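Local structure of endo-beta-1,4-glucanase (cellulase B) (Bacillus halodurans, 4V2X) at residues P109-N114 / N149-S154; I404-V409 / T442-V447; D555-L560 / T573-G578. The protein probably hydrolyses beta-1,4-glucosidic bonds in plant glucans, combining a family 5 glycoside hydrolase module with an Ig-like module and a CBM46 carbohydrate-binding module. All blocks are in the same frame, centred on the assembly; numbering follows the deposited sequence.

Interaction 1. Residues P109-N114 / N149-S154; sequences PVTWEN and NLHHDS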
ATOM      1  N   PRO A 109     -24.023  -3.415 -16.236  1.00 12.28           N
ATOM      2  CA  PRO A 109     -23.580  -4.088 -15.024  1.00 12.43           C
ATOM      3  C   PRO A 109     -24.127  -5.514 -14.995  1.00 12.27           C
ATOM      4  O   PRO A 109     -25.256  -5.745 -15.418  1.00 12.28           O
ATOM      5  CB  PRO A 109     -24.182  -3.231 -13.903  1.00 12.33           C
ATOM      6  CG  PRO A 109     -25.367  -2.581 -14.513  1.00 13.12           C
ATOM      7  CD  PRO A 109     -25.001  -2.348 -15.950  1.00 13.15           C
ATOM      8  N   VAL A 110     -23.317  -6.464 -14.546  1.00 12.10           N
ATOM      9  CA  VAL A 110     -23.743  -7.861 -14.503  1.00 12.66           C
ATOM     10  C   VAL A 110     -23.384  -8.460 -13.158  1.00 12.51           C
ATOM     11  O   VAL A 110     -22.235  -8.373 -12.712  1.00 13.55           O
ATOM     12  CB  VAL A 110     -23.085  -8.712 -15.609  1.00 13.22           C
ATOM     13  CG1 VAL A 110     -23.633 -10.133 -15.570  1.00 13.82           C
ATOM     14  CG2 VAL A 110     -23.311  -8.079 -16.976  1.00 13.71           C
ATOM     15  N   THR A 111     -24.370  -9.074 -12.522  1.00 12.81           N
ATOM     16  CA  THR A 111     -24.132  -9.867 -11.334  1.00 13.10           C
ATOM     17  C   THR A 111     -24.060 -11.323 -11.781  1.00 13.65           C
ATOM     18  O   THR A 111     -25.003 -11.840 -12.366  1.00 14.92           O
ATOM     19  CB  THR A 111     -25.242  -9.660 -10.308  1.00 13.33           C
ATOM     20  OG1 THR A 111     -25.210  -8.297  -9.858  1.00 12.89           O
ATOM     21  CG2 THR A 111     -25.059 -10.583  -9.122  1.00 13.27           C
ATOM     22  N   TRP A 112     -22.930 -11.970 -11.516  1.00 13.93           N
ATOM     23  CA  TRP A 112     -22.687 -13.330 -11.998  1.00 14.37           C
ATOM     24  C   TRP A 112     -23.128 -14.394 -11.001  1.00 14.82           C
ATOM     25  O   TRP A 112     -23.574 -15.458 -11.403  1.00 15.03           O
ATOM     26  CB  TRP A 112     -21.221 -13.478 -12.401  1.00 14.80           C
ATOM     27  CG  TRP A 112     -20.848 -12.473 -13.443  1.00 14.30           C
ATOM     28  CD1 TRP A 112     -20.263 -11.259 -13.232  1.00 14.05           C
ATOM     29  CD2 TRP A 112     -21.085 -12.565 -14.848  1.00 14.33           C
ATOM     30  NE1 TRP A 112     -20.106 -10.591 -14.421  1.00 14.21           N
ATOM     31  CE2 TRP A 112     -20.598 -11.374 -15.433  1.00 13.75           C
ATOM     32  CE3 TRP A 112     -21.673 -13.534 -15.674  1.00 14.87           C
ATOM     33  CZ2 TRP A 112     -20.669 -11.133 -16.801  1.00 14.13           C
ATOM     34  CZ3 TRP A 112     -21.736 -13.293 -17.025  1.00 14.60           C
ATOM     35  CH2 TRP A 112     -21.241 -12.100 -17.580  1.00 14.10           C
ATOM     36  N   GLU A 113     -23.017 -14.095  -9.706  1.00 15.45           N
ATOM     37  CA  GLU A 113     -23.610 -14.941  -8.672  1.00 17.70           C
ATOM     38  C   GLU A 113     -25.054 -15.299  -9.057  1.00 18.67           C
ATOM     39  O   GLU A 113     -25.803 -14.440  -9.528  1.00 19.78           O
ATOM     40  CB  GLU A 113     -23.584 -14.221  -7.320  1.00 19.40           C
ATOM     41  CG  GLU A 113     -23.953 -15.102  -6.134  1.00 21.68           C
ATOM     42  CD  GLU A 113     -22.778 -15.884  -5.559  1.00 24.11           C
ATOM     43  OE1 GLU A 113     -21.826 -16.217  -6.283  1.00 24.37           O
ATOM     44  OE2 GLU A 113     -22.804 -16.175  -4.350  1.00 31.69           O
ATOM     45  N   ASN A 114     -25.421 -16.570  -8.858  1.00 20.79           N
ATOM     46  CA  ASN A 114     -26.734 -17.143  -9.249  1.00 20.96           C
ATOM     47  C   ASN A 114     -26.809 -17.581 -10.713  1.00 20.66           C
ATOM     48  O   ASN A 114     -27.796 -18.197 -11.111  1.00 22.14           O
ATOM     49  CB  ASN A 114     -27.932 -16.218  -8.950  1.00 22.07           C
ATOM     50  CG  ASN A 114     -28.033 -15.823  -7.488  1.00 24.48           C
ATOM     51  OD1 ASN A 114     -28.190 -14.643  -7.160  1.00 26.99           O
ATOM     52  ND2 ASN A 114     -27.948 -16.805  -6.603  1.00 25.54           N
ATOM     53  N   ASN A 149     -18.915  -5.575 -16.208  1.00 12.91           N
ATOM     54  CA  ASN A 149     -18.212  -5.730 -14.943  1.00 12.71           C
ATOM     55  C   ASN A 149     -18.625  -6.982 -14.172  1.00 12.48           C
ATOM     56  O   ASN A 149     -19.351  -7.819 -14.694  1.00 13.42           O
ATOM     57  CB  ASN A 149     -18.449  -4.480 -14.086  1.00 12.24           C
ATOM     58  CG  ASN A 149     -19.878  -4.372 -13.566  1.00 13.15           C
ATOM     59  OD1 ASN A 149     -20.667  -5.314 -13.657  1.00 12.19           O
ATOM     60  ND2 ASN A 149     -20.210  -3.209 -12.996  1.00 13.05           N
ATOM     61  N   LEU A 150     -18.129  -7.111 -12.944  1.00 12.69           N
ATOM     62  CA  LEU A 150     -18.786  -7.936 -11.928  1.00 12.46           C
ATOM     63  C   LEU A 150     -19.453  -6.925 -11.028  1.00 12.26           C
ATOM     64  O   LEU A 150     -18.791  -5.988 -10.570  1.00 12.14           O
ATOM     65  CB  LEU A 150     -17.800  -8.777 -11.111  1.00 13.07           C
ATOM     66  CG  LEU A 150     -16.601  -9.420 -11.796  1.00 14.08           C
ATOM     67  CD1 LEU A 150     -15.793 -10.201 -10.771  1.00 14.37           C
ATOM     68  CD2 LEU A 150     -17.036 -10.311 -12.948  1.00 14.89           C
ATOM     69  N   HIS A 151     -20.751  -7.081 -10.781  1.00 11.95           N
ATOM     70  CA  HIS A 151     -21.502  -6.019 -10.107  1.00 10.87           C
ATOM     71  C   HIS A 151     -21.797  -6.346  -8.646  1.00 11.32           C
ATOM     72  O   HIS A 151     -20.937  -6.138  -7.801  1.00 11.05           O
ATOM     73  CB  HIS A 151     -22.752  -5.664 -10.901  1.00 10.94           C
ATOM     74  CG  HIS A 151     -23.295  -4.313 -10.580  1.00 10.71           C
ATOM     75  ND1 HIS A 151     -22.732  -3.152 -11.064  1.00 11.24           N
ATOM     76  CD2 HIS A 151     -24.353  -3.935  -9.831  1.00 10.85           C
ATOM     77  CE1 HIS A 151     -23.435  -2.118 -10.640  1.00 10.82           C
ATOM     78  NE2 HIS A 151     -24.413  -2.566  -9.873  1.00 10.02           N
ATOM     79  N   HIS A 152     -22.979  -6.876  -8.334  1.00 11.57           N
ATOM     80  CA  HIS A 152     -23.336  -7.136  -6.944  1.00 11.74           C
ATOM     81  C   HIS A 152     -22.614  -8.340  -6.343  1.00 12.00           C
ATOM     82  O   HIS A 152     -22.706  -8.569  -5.145  1.00 11.69           O
ATOM     83  CB  HIS A 152     -24.846  -7.230  -6.766  1.00 12.54           C
ATOM     84  CG  HIS A 152     -25.530  -5.913  -6.945  1.00 12.52           C
ATOM     85  ND1 HIS A 152     -26.710  -5.759  -7.640  1.00 14.05           N
ATOM     86  CD2 HIS A 152     -25.174  -4.675  -6.531  1.00 11.75           C
ATOM     87  CE1 HIS A 152     -27.060  -4.485  -7.626  1.00 12.04           C
ATOM     88  NE2 HIS A 152     -26.138  -3.806  -6.974  1.00 14.37           N
ATOM     89  N   ASP A 153     -21.857  -9.062  -7.173  1.00 11.50           N
ATOM     90  CA  ASP A 153     -20.813  -9.953  -6.674  1.00 11.90           C
ATOM     91  C   ASP A 153     -19.955  -9.258  -5.612  1.00 11.59           C
ATOM     92  O   ASP A 153     -19.468  -9.906  -4.693  1.00 11.20           O
ATOM     93  CB  ASP A 153     -19.939 -10.405  -7.831  1.00 12.66           C
ATOM     94  CG  ASP A 153     -20.736 -11.135  -8.877  1.00 13.21           C
ATOM     95  OD1 ASP A 153     -21.021 -12.334  -8.663  1.00 13.61           O
ATOM     96  OD2 ASP A 153     -21.116 -10.488  -9.885  1.00 13.90           O
ATOM     97  N   SER A 154     -19.802  -7.941  -5.719  1.00 11.27           N
ATOM     98  CA  SER A 154     -19.040  -7.173  -4.722  1.00 10.91           C
ATOM     99  C   SER A 154     -19.456  -7.490  -3.277  1.00 11.40           C
ATOM    100  O   SER A 154     -18.603  -7.813  -2.451  1.00 12.12           O
ATOM    101  CB  SER A 154     -19.169  -5.676  -4.989  1.00 11.20           C
ATOM    102  OG  SER A 154     -20.490  -5.215  -4.763  1.00 10.91           O
TER
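Asp-153 meets the bend at Trp-112 and Glu-113 with both oxygens of its carboxylate. OD2 accepts the backbone N of Trp-112 at 2.9 Å and OD1 that of Glu-113, also at 2.9 Å, each through its syn lone pair. A first torsion of -60°, with CG opposite the carbonyl carbon, turns the carboxylate to this pair of consecutive N-H groups, and the two bonds, one to each oxygen, fix its rotation. OD1 takes a further bond from Trp-157 NE1 one helical turn on, so three donors probably help to stabilise the buried charge.

The indole of Trp-112 presents its edge. NE1 reaches Asn-149 O at 2.9 Å, almost in the ring plane and on a carbonyl lone pair. Val-110 CG1 lies over the centre of one indole face, and Leu-150 CD2 packs on Trp-112 CD1 at 3.4 Å, the two side chains crossing at about a right angle.

Asn-149 links the two loops with its amide. With CG between the backbone N and the carbonyl carbon (chi1 70°), OD1 takes Val-110 N at 3.0 Å, while ND2 donates hydrogen bonds to His-151 ND1 (3.2 Å) and to Glu-193 OE1. The ND2 donor lies in the plane of the His-151 ring and holds the ring so that Pro-109 CB covers one face, 3.5 Å from the His-151 centroid, a CH-pi contact. Thr-111 OG1 accepts His-152 N and also bonds Asp-76 O.

These loops leave the C-terminal ends of adjacent strands 105-108 and 145-149 of the (beta/alpha)8 barrel, which helix 126-141 links in a right-handed crossover; that helix backs Val-110, while helix 165-183 packs against Leu-150 and Trp-112.

Interaction 2. Residues I404-V409 / T442-V447; sequences IADATV and TVKAHV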
ATOM      1  N   ILE A 404     -53.873  39.288  -6.338  1.00 20.18           N
ATOM      2  CA  ILE A 404     -52.699  38.785  -7.047  1.00 20.52           C
ATOM      3  C   ILE A 404     -51.760  39.953  -7.351  1.00 20.73           C
ATOM      4  O   ILE A 404     -52.179  40.948  -7.932  1.00 22.95           O
ATOM      5  CB  ILE A 404     -53.112  38.037  -8.334  1.00 21.45           C
ATOM      6  CG1 ILE A 404     -53.867  36.760  -7.951  1.00 21.72           C
ATOM      7  CG2 ILE A 404     -51.891  37.723  -9.202  1.00 20.25           C
ATOM      8  CD1 ILE A 404     -54.512  36.041  -9.119  1.00 22.76           C
ATOM      9  N   ALA A 405     -50.507  39.841  -6.917  1.00 19.99           N
ATOM     10  CA  ALA A 405     -49.506  40.876  -7.149  1.00 20.50           C
ATOM     11  C   ALA A 405     -48.461  40.413  -8.159  1.00 21.22           C
ATOM     12  O   ALA A 405     -48.480  39.266  -8.613  1.00 22.47           O
ATOM     13  CB  ALA A 405     -48.831  41.250  -5.843  1.00 21.91           C
ATOM     14  N   ASP A 406     -47.551  41.320  -8.506  1.00 21.28           N
ATOM     15  CA  ASP A 406     -46.399  40.961  -9.328  1.00 21.96           C
ATOM     16  C   ASP A 406     -45.553  39.953  -8.563  1.00 22.08           C
ATOM     17  O   ASP A 406     -45.379  40.073  -7.345  1.00 24.01           O
ATOM     18  CB  ASP A 406     -45.545  42.185  -9.660  1.00 23.30           C
ATOM     19  CG  ASP A 406     -46.283  43.224 -10.485  1.00 24.63           C
ATOM     20  OD1 ASP A 406     -47.389  42.950 -10.993  1.00 24.08           O
ATOM     21  OD2 ASP A 406     -45.736  44.336 -10.629  1.00 28.46           O
ATOM     22  N   ALA A 407     -45.064  38.938  -9.272  1.00 19.99           N
ATOM     23  CA  ALA A 407     -44.154  37.965  -8.705  1.00 19.21           C
ATOM     24  C   ALA A 407     -42.760  38.266  -9.216  1.00 18.98           C
ATOM     25  O   ALA A 407     -42.544  38.339 -10.429  1.00 19.12           O
ATOM     26  CB  ALA A 407     -44.563  36.560  -9.112  1.00 19.43           C
ATOM     27  N   THR A 408     -41.821  38.452  -8.299  1.00 18.30           N
ATOM     28  CA  THR A 408     -40.426  38.660  -8.668  1.00 19.98           C
ATOM     29  C   THR A 408     -39.602  37.474  -8.184  1.00 19.75           C
ATOM     30  O   THR A 408     -39.658  37.101  -7.010  1.00 21.91           O
ATOM     31  CB  THR A 408     -39.873  39.984  -8.113  1.00 21.89           C
ATOM     32  OG1 THR A 408     -40.613  41.073  -8.681  1.00 22.57           O
ATOM     33  CG2 THR A 408     -38.402  40.147  -8.476  1.00 22.21           C
ATOM     34  N   VAL A 409     -38.848  36.881  -9.103  1.00 18.98           N
ATOM     35  CA  VAL A 409     -38.016  35.724  -8.804  1.00 18.70           C
ATOM     36  C   VAL A 409     -36.594  35.978  -9.290  1.00 18.41           C
ATOM     37  O   VAL A 409     -36.383  36.672 -10.291  1.00 19.06           O
ATOM     38  CB  VAL A 409     -38.565  34.424  -9.447  1.00 19.20           C
ATOM     39  CG1 VAL A 409     -39.855  33.990  -8.760  1.00 20.56           C
ATOM     40  CG2 VAL A 409     -38.801  34.586 -10.943  1.00 20.02           C
ATOM     41  N   THR A 442     -39.487  39.849 -13.014  1.00 18.16           N
ATOM     42  CA  THR A 442     -40.817  40.163 -12.513  1.00 17.81           C
ATOM     43  C   THR A 442     -41.867  39.723 -13.523  1.00 18.08           C
ATOM     44  O   THR A 442     -41.833  40.140 -14.683  1.00 19.01           O
ATOM     45  CB  THR A 442     -40.981  41.673 -12.239  1.00 19.24           C
ATOM     46  OG1 THR A 442     -40.075  42.072 -11.211  1.00 20.26           O
ATOM     47  CG2 THR A 442     -42.396  41.991 -11.802  1.00 20.43           C
ATOM     48  N   VAL A 443     -42.786  38.870 -13.080  1.00 18.33           N
ATOM     49  CA  VAL A 443     -43.966  38.530 -13.857  1.00 18.91           C
ATOM     50  C   VAL A 443     -45.126  39.386 -13.345  1.00 19.78           C
ATOM     51  O   VAL A 443     -45.483  39.328 -12.167  1.00 19.72           O
ATOM     52  CB  VAL A 443     -44.327  37.034 -13.739  1.00 19.51           C
ATOM     53  CG1 VAL A 443     -45.479  36.695 -14.677  1.00 19.78           C
ATOM     54  CG2 VAL A 443     -43.120  36.156 -14.041  1.00 19.52           C
ATOM     55  N   LYS A 444     -45.729  40.168 -14.236  1.00 20.02           N
ATOM     56  CA  LYS A 444     -46.759  41.124 -13.824  1.00 21.48           C
ATOM     57  C   LYS A 444     -48.060  40.432 -13.388  1.00 20.44           C
ATOM     58  O   LYS A 444     -48.451  39.391 -13.930  1.00 18.97           O
ATOM     59  CB  LYS A 444     -47.037  42.136 -14.939  1.00 23.81           C
ATOM     60  CG  LYS A 444     -45.843  42.996 -15.327  1.00 27.07           C
ATOM     61  CD  LYS A 444     -45.512  44.040 -14.275  1.00 32.05           C
ATOM     62  CE  LYS A 444     -44.175  44.713 -14.553  1.00 36.61           C
ATOM     63  NZ  LYS A 444     -44.177  45.536 -15.792  1.00 40.54           N
ATOM     64  N   ALA A 445     -48.715  41.038 -12.401  1.00 19.71           N
ATOM     65  CA  ALA A 445     -49.953  40.532 -11.812  1.00 19.17           C
ATOM     66  C   ALA A 445     -51.007  40.078 -12.821  1.00 19.01           C
ATOM     67  O   ALA A 445     -51.618  39.022 -12.643  1.00 18.69           O
ATOM     68  CB  ALA A 445     -50.550  41.599 -10.899  1.00 19.86           C
ATOM     69  N   HIS A 446     -51.229  40.871 -13.869  1.00 19.47           N
ATOM     70  CA  HIS A 446     -52.291  40.557 -14.832  1.00 20.88           C
ATOM     71  C   HIS A 446     -52.032  39.246 -15.565  1.00 21.13           C
ATOM     72  O   HIS A 446     -52.973  38.562 -15.956  1.00 22.71           O
ATOM     73  CB  HIS A 446     -52.536  41.703 -15.827  1.00 22.31           C
ATOM     74  CG  HIS A 446     -51.366  42.016 -16.705  1.00 22.15           C
ATOM     75  ND1 HIS A 446     -50.384  42.911 -16.342  1.00 23.53           N
ATOM     76  CD2 HIS A 446     -51.024  41.564 -17.936  1.00 23.37           C
ATOM     77  CE1 HIS A 446     -49.485  42.993 -17.304  1.00 23.39           C
ATOM     78  NE2 HIS A 446     -49.851  42.188 -18.285  1.00 23.16           N
ATOM     79  N   VAL A 447     -50.758  38.896 -15.735  1.00 19.90           N
ATOM     80  CA  VAL A 447     -50.386  37.611 -16.337  1.00 18.63           C
ATOM     81  C   VAL A 447     -50.752  36.464 -15.399  1.00 18.48           C
ATOM     82  O   VAL A 447     -51.330  35.466 -15.820  1.00 19.51           O
ATOM     83  CB  VAL A 447     -48.878  37.547 -16.659  1.00 18.56           C
ATOM     84  CG1 VAL A 447     -48.485  36.152 -17.144  1.00 18.56           C
ATOM     85  CG2 VAL A 447     -48.500  38.605 -17.693  1.00 18.67           C
TER
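Ala-407 and Val-443 form the backbone core of this contact, an antiparallel hydrogen-bonded pair. Val-443 N reaches Ala-407 O at 2.7 Å, and the return bond from Ala-407 N to Val-443 O measures 3.0 Å. The same two carbonyls also receive CA-H...O contacts, from Thr-442 CA to Ala-407 O and from Asp-406 CA to Val-443 O.

Two further bonds involve side chains. The hydroxyls of Thr-408 and Thr-442, a non-hydrogen-bonded pair, meet on one face of the sheet with OG1 2.8 Å from OG1, and either could be the donor. In both residues OG1 is opposite the carbonyl carbon (chi1 -62° and -63°) and the methyl opposite its own backbone N, where it still flanks the partner's OG1; Thr-442 CG2 also touches Asp-406 CB. Asp-406 OD1 takes the backbone N of Ala-445 at 2.7 Å, approached on its anti side and 26° out of the carboxylate plane.

This second bond falls where strand 440-443 runs straight into helix 445-452, with Lys-444 at the N-cap position. The carboxylate thus meets the first turn of the helix, where it would probably be steadied by the helix dipole. Both strands belong to a small antiparallel sheet of the X2 module, the Ig-like part of the enzyme.

Apolar and electrostatic contacts are thinner. Ile-404 CG2 lies 4.4 Å from Ala-445 CB, and Leu-448 on the same helix packs against Ile-404, Ala-407 and Val-443. Van der Waals contacts of methyls with carbonyl oxygens join Ala-445 CB to Ile-404 O (3.4 Å) and Ile-404 CG2 to Ala-445 O. The aliphatic part of Lys-444 passes the carboxylate, CD 3.7 Å from Asp-406 OD2, but its amine turns aside to a salt bridge with Glu-435.

Interaction 3. Residues D555-L560 / T573-G578; sequences DGEVRL and TIIKNG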
ATOM      1  N   ASP A 555     -42.539   5.987  23.513  1.00 17.70           N
ATOM      2  CA  ASP A 555     -43.853   6.402  23.990  1.00 18.02           C
ATOM      3  C   ASP A 555     -43.764   7.811  24.576  1.00 17.07           C
ATOM      4  O   ASP A 555     -42.769   8.168  25.217  1.00 17.56           O
ATOM      5  CB  ASP A 555     -44.377   5.446  25.068  1.00 18.94           C
ATOM      6  CG  ASP A 555     -44.835   4.112  24.512  1.00 20.89           C
ATOM      7  OD1 ASP A 555     -44.751   3.877  23.288  1.00 22.62           O
ATOM      8  OD2 ASP A 555     -45.287   3.281  25.325  1.00 20.99           O
ATOM      9  N   GLY A 556     -44.801   8.605  24.348  1.00 17.10           N
ATOM     10  CA  GLY A 556     -44.827   9.991  24.798  1.00 16.95           C
ATOM     11  C   GLY A 556     -45.364  10.911  23.717  1.00 16.44           C
ATOM     12  O   GLY A 556     -45.999  10.463  22.762  1.00 15.01           O
ATOM     13  N   GLU A 557     -45.099  12.204  23.876  1.00 15.69           N
ATOM     14  CA  GLU A 557     -45.716  13.218  23.036  1.00 16.08           C
ATOM     15  C   GLU A 557     -44.670  13.849  22.134  1.00 15.13           C
ATOM     16  O   GLU A 557     -43.618  14.284  22.596  1.00 15.71           O
ATOM     17  CB  GLU A 557     -46.383  14.286  23.892  1.00 17.22           C
ATOM     18  CG  GLU A 557     -47.229  15.259  23.085  1.00 18.65           C
ATOM     19  CD  GLU A 557     -48.009  16.223  23.950  1.00 21.87           C
ATOM     20  OE1 GLU A 557     -48.484  15.803  25.021  1.00 26.15           O
ATOM     21  OE2 GLU A 557     -48.148  17.401  23.552  1.00 25.95           O
ATOM     22  N   VAL A 558     -44.982  13.884  20.846  1.00 14.71           N
ATOM     23  CA  VAL A 558     -44.068  14.372  19.819  1.00 14.77           C
ATOM     24  C   VAL A 558     -44.751  15.493  19.046  1.00 14.64           C
ATOM     25  O   VAL A 558     -45.917  15.373  18.646  1.00 15.08           O
ATOM     26  CB  VAL A 558     -43.675  13.222  18.875  1.00 15.19           C
ATOM     27  CG1 VAL A 558     -43.025  13.732  17.590  1.00 16.22           C
ATOM     28  CG2 VAL A 558     -42.754  12.254  19.612  1.00 15.73           C
ATOM     29  N   ARG A 559     -44.021  16.584  18.832  1.00 14.94           N
ATOM     30  CA  ARG A 559     -44.506  17.677  18.003  1.00 16.39           C
ATOM     31  C   ARG A 559     -43.946  17.523  16.602  1.00 15.06           C
ATOM     32  O   ARG A 559     -42.730  17.423  16.415  1.00 14.16           O
ATOM     33  CB  ARG A 559     -44.105  19.044  18.573  1.00 19.30           C
ATOM     34  CG  ARG A 559     -44.668  20.213  17.776  1.00 24.88           C
ATOM     35  CD  ARG A 559     -44.350  21.554  18.435  1.00 31.90           C
ATOM     36  NE  ARG A 559     -42.911  21.742  18.634  1.00 39.84           N
ATOM     37  CZ  ARG A 559     -42.037  22.088  17.683  1.00 46.37           C
ATOM     38  NH1 ARG A 559     -42.433  22.303  16.430  1.00 53.52           N
ATOM     39  NH2 ARG A 559     -40.750  22.221  17.987  1.00 47.49           N
ATOM     40  N   LEU A 560     -44.845  17.484  15.624  1.00 14.46           N
ATOM     41  CA  LEU A 560     -44.472  17.443  14.224  1.00 14.23           C
ATOM     42  C   LEU A 560     -44.629  18.835  13.636  1.00 15.09           C
ATOM     43  O   LEU A 560     -45.538  19.573  14.013  1.00 14.46           O
ATOM     44  CB  LEU A 560     -45.368  16.468  13.463  1.00 14.50           C
ATOM     45  CG  LEU A 560     -45.407  15.033  13.977  1.00 14.34           C
ATOM     46  CD1 LEU A 560     -46.357  14.212  13.123  1.00 14.77           C
ATOM     47  CD2 LEU A 560     -44.022  14.410  13.985  1.00 14.54           C
ATOM     48  N   THR A 573     -49.568  17.287  16.745  1.00 16.87           N
ATOM     49  CA  THR A 573     -49.106  16.516  17.878  1.00 17.45           C
ATOM     50  C   THR A 573     -49.475  15.049  17.715  1.00 16.96           C
ATOM     51  O   THR A 573     -50.600  14.716  17.335  1.00 17.63           O
ATOM     52  CB  THR A 573     -49.700  17.067  19.183  1.00 19.87           C
ATOM     53  OG1 THR A 573     -49.289  18.431  19.336  1.00 20.71           O
ATOM     54  CG2 THR A 573     -49.228  16.254  20.389  1.00 21.18           C
ATOM     55  N   ILE A 574     -48.518  14.175  18.000  1.00 16.43           N
ATOM     56  CA  ILE A 574     -48.822  12.757  18.157  1.00 17.66           C
ATOM     57  C   ILE A 574     -48.459  12.286  19.559  1.00 17.56           C
ATOM     58  O   ILE A 574     -47.469  12.723  20.147  1.00 16.03           O
ATOM     59  CB  ILE A 574     -48.157  11.860  17.091  1.00 18.86           C
ATOM     60  CG1 ILE A 574     -46.652  12.106  17.023  1.00 20.13           C
ATOM     61  CG2 ILE A 574     -48.797  12.099  15.730  1.00 18.91           C
ATOM     62  CD1 ILE A 574     -45.884  11.049  16.265  1.00 20.87           C
ATOM     63  N   ILE A 575     -49.302  11.411  20.094  1.00 18.17           N
ATOM     64  CA  ILE A 575     -49.061  10.773  21.377  1.00 18.95           C
ATOM     65  C   ILE A 575     -49.000   9.282  21.090  1.00 18.62           C
ATOM     66  O   ILE A 575     -49.958   8.704  20.570  1.00 18.17           O
ATOM     67  CB  ILE A 575     -50.159  11.103  22.406  1.00 20.06           C
ATOM     68  CG1 ILE A 575     -50.204  12.615  22.649  1.00 21.56           C
ATOM     69  CG2 ILE A 575     -49.895  10.373  23.721  1.00 21.53           C
ATOM     70  CD1 ILE A 575     -51.332  13.078  23.538  1.00 24.51           C
ATOM     71  N   LYS A 576     -47.858   8.682  21.402  1.00 17.66           N
ATOM     72  CA  LYS A 576     -47.634   7.261  21.177  1.00 18.97           C
ATOM     73  C   LYS A 576     -47.769   6.521  22.505  1.00 19.61           C
ATOM     74  O   LYS A 576     -47.131   6.881  23.495  1.00 18.84           O
ATOM     75  CB  LYS A 576     -46.246   7.030  20.588  1.00 19.18           C
ATOM     76  CG  LYS A 576     -45.924   5.581  20.246  1.00 20.41           C
ATOM     77  CD  LYS A 576     -44.496   5.444  19.754  1.00 20.89           C
ATOM     78  CE  LYS A 576     -44.222   4.054  19.209  1.00 22.57           C
ATOM     79  NZ  LYS A 576     -44.223   3.021  20.278  1.00 25.66           N
ATOM     80  N   ASN A 577     -48.613   5.495  22.507  1.00 20.99           N
ATOM     81  CA  ASN A 577     -48.797   4.607  23.648  1.00 24.59           C
ATOM     82  C   ASN A 577     -48.758   3.188  23.104  1.00 23.04           C
ATOM     83  O   ASN A 577     -49.757   2.689  22.595  1.00 22.50           O
ATOM     84  CB  ASN A 577     -50.147   4.872  24.323  1.00 29.13           C
ATOM     85  CG  ASN A 577     -50.133   6.098  25.230  1.00 34.07           C
ATOM     86  OD1 ASN A 577     -50.912   7.040  25.045  1.00 38.94           O
ATOM     87  ND2 ASN A 577     -49.260   6.082  26.229  1.00 38.67           N
ATOM     88  N   GLY A 578     -47.601   2.545  23.188  1.00 23.28           N
ATOM     89  CA  GLY A 578     -47.402   1.247  22.547  1.00 24.77           C
ATOM     90  C   GLY A 578     -47.514   1.362  21.040  1.00 25.37           C
ATOM     91  O   GLY A 578     -46.936   2.264  20.438  1.00 24.55           O
TER
HETATM   92  O   HOH W   1     -47.549  18.934  21.234  1.00 37.47           O
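Val-558 and Ile-574 pack side by side, pointing the same way, on the buried face of the sheet. Ile-574 has CG1 between its backbone N and carbonyl carbon (chi1 53°), which brings that atom to 3.7 Å from Val-558 CB, while its CG2 branch meets Leu-560 CD1 at 4.1 Å from across. Phe-549 and Phe-550 of helix 547-551 close over Ile-574. Beneath these side chains the backbones are tied by two nearly straight bonds, Val-558 N to Ile-574 O at 2.8 Å and Ile-574 N to Val-558 O at 2.9 Å.

The other face is looser and wetter. Glu-557 extends across Thr-573, CG touching its CG2 at 3.5 Å, and a water joins Glu-557 OE2 to Thr-573 OG1.

At the exposed end Asp-555 faces the turn after the second strand. Its OD1 forms a salt bridge with Lys-576 NZ at 3.2 Å, with NZ nearly in line with the C-O bond of OD1, and Gly-578 N makes weak bonds to both carboxylate oxygens. The Lys-576 amine also reaches Gly-578 O at 2.8 Å, so the ammonium ties Asp-555, at the start of the first strand, to Gly-578, just past the end of the second.

Strands 556-564 and 569-577 form an antiparallel beta hairpin of alternating hydrogen-bonded and non-hydrogen-bonded pairs, set within the large antiparallel sheet of the CBM46 module.

In the fold
The three contacts lie in three modules and share no helix or strand. Interaction 1 is buried in the catalytic barrel, where loops after neighbouring strands are fastened by side chains reaching for backbone groups. Interactions 2 and 3 both rest on antiparallel strand pairing, yet they differ: 404-409 / 442-447 is a surface contact at a strand-to-helix junction, with little apolar packing, whereas 555-560 / 573-578 is a partly buried hairpin with one apolar face and a charged end. Carboxylates recur in each setting, inside the protein in interaction 1 and exposed in the others. Centres are about 54 Å apart between interactions 1 and 2, and about 43 Å between 2 and 3.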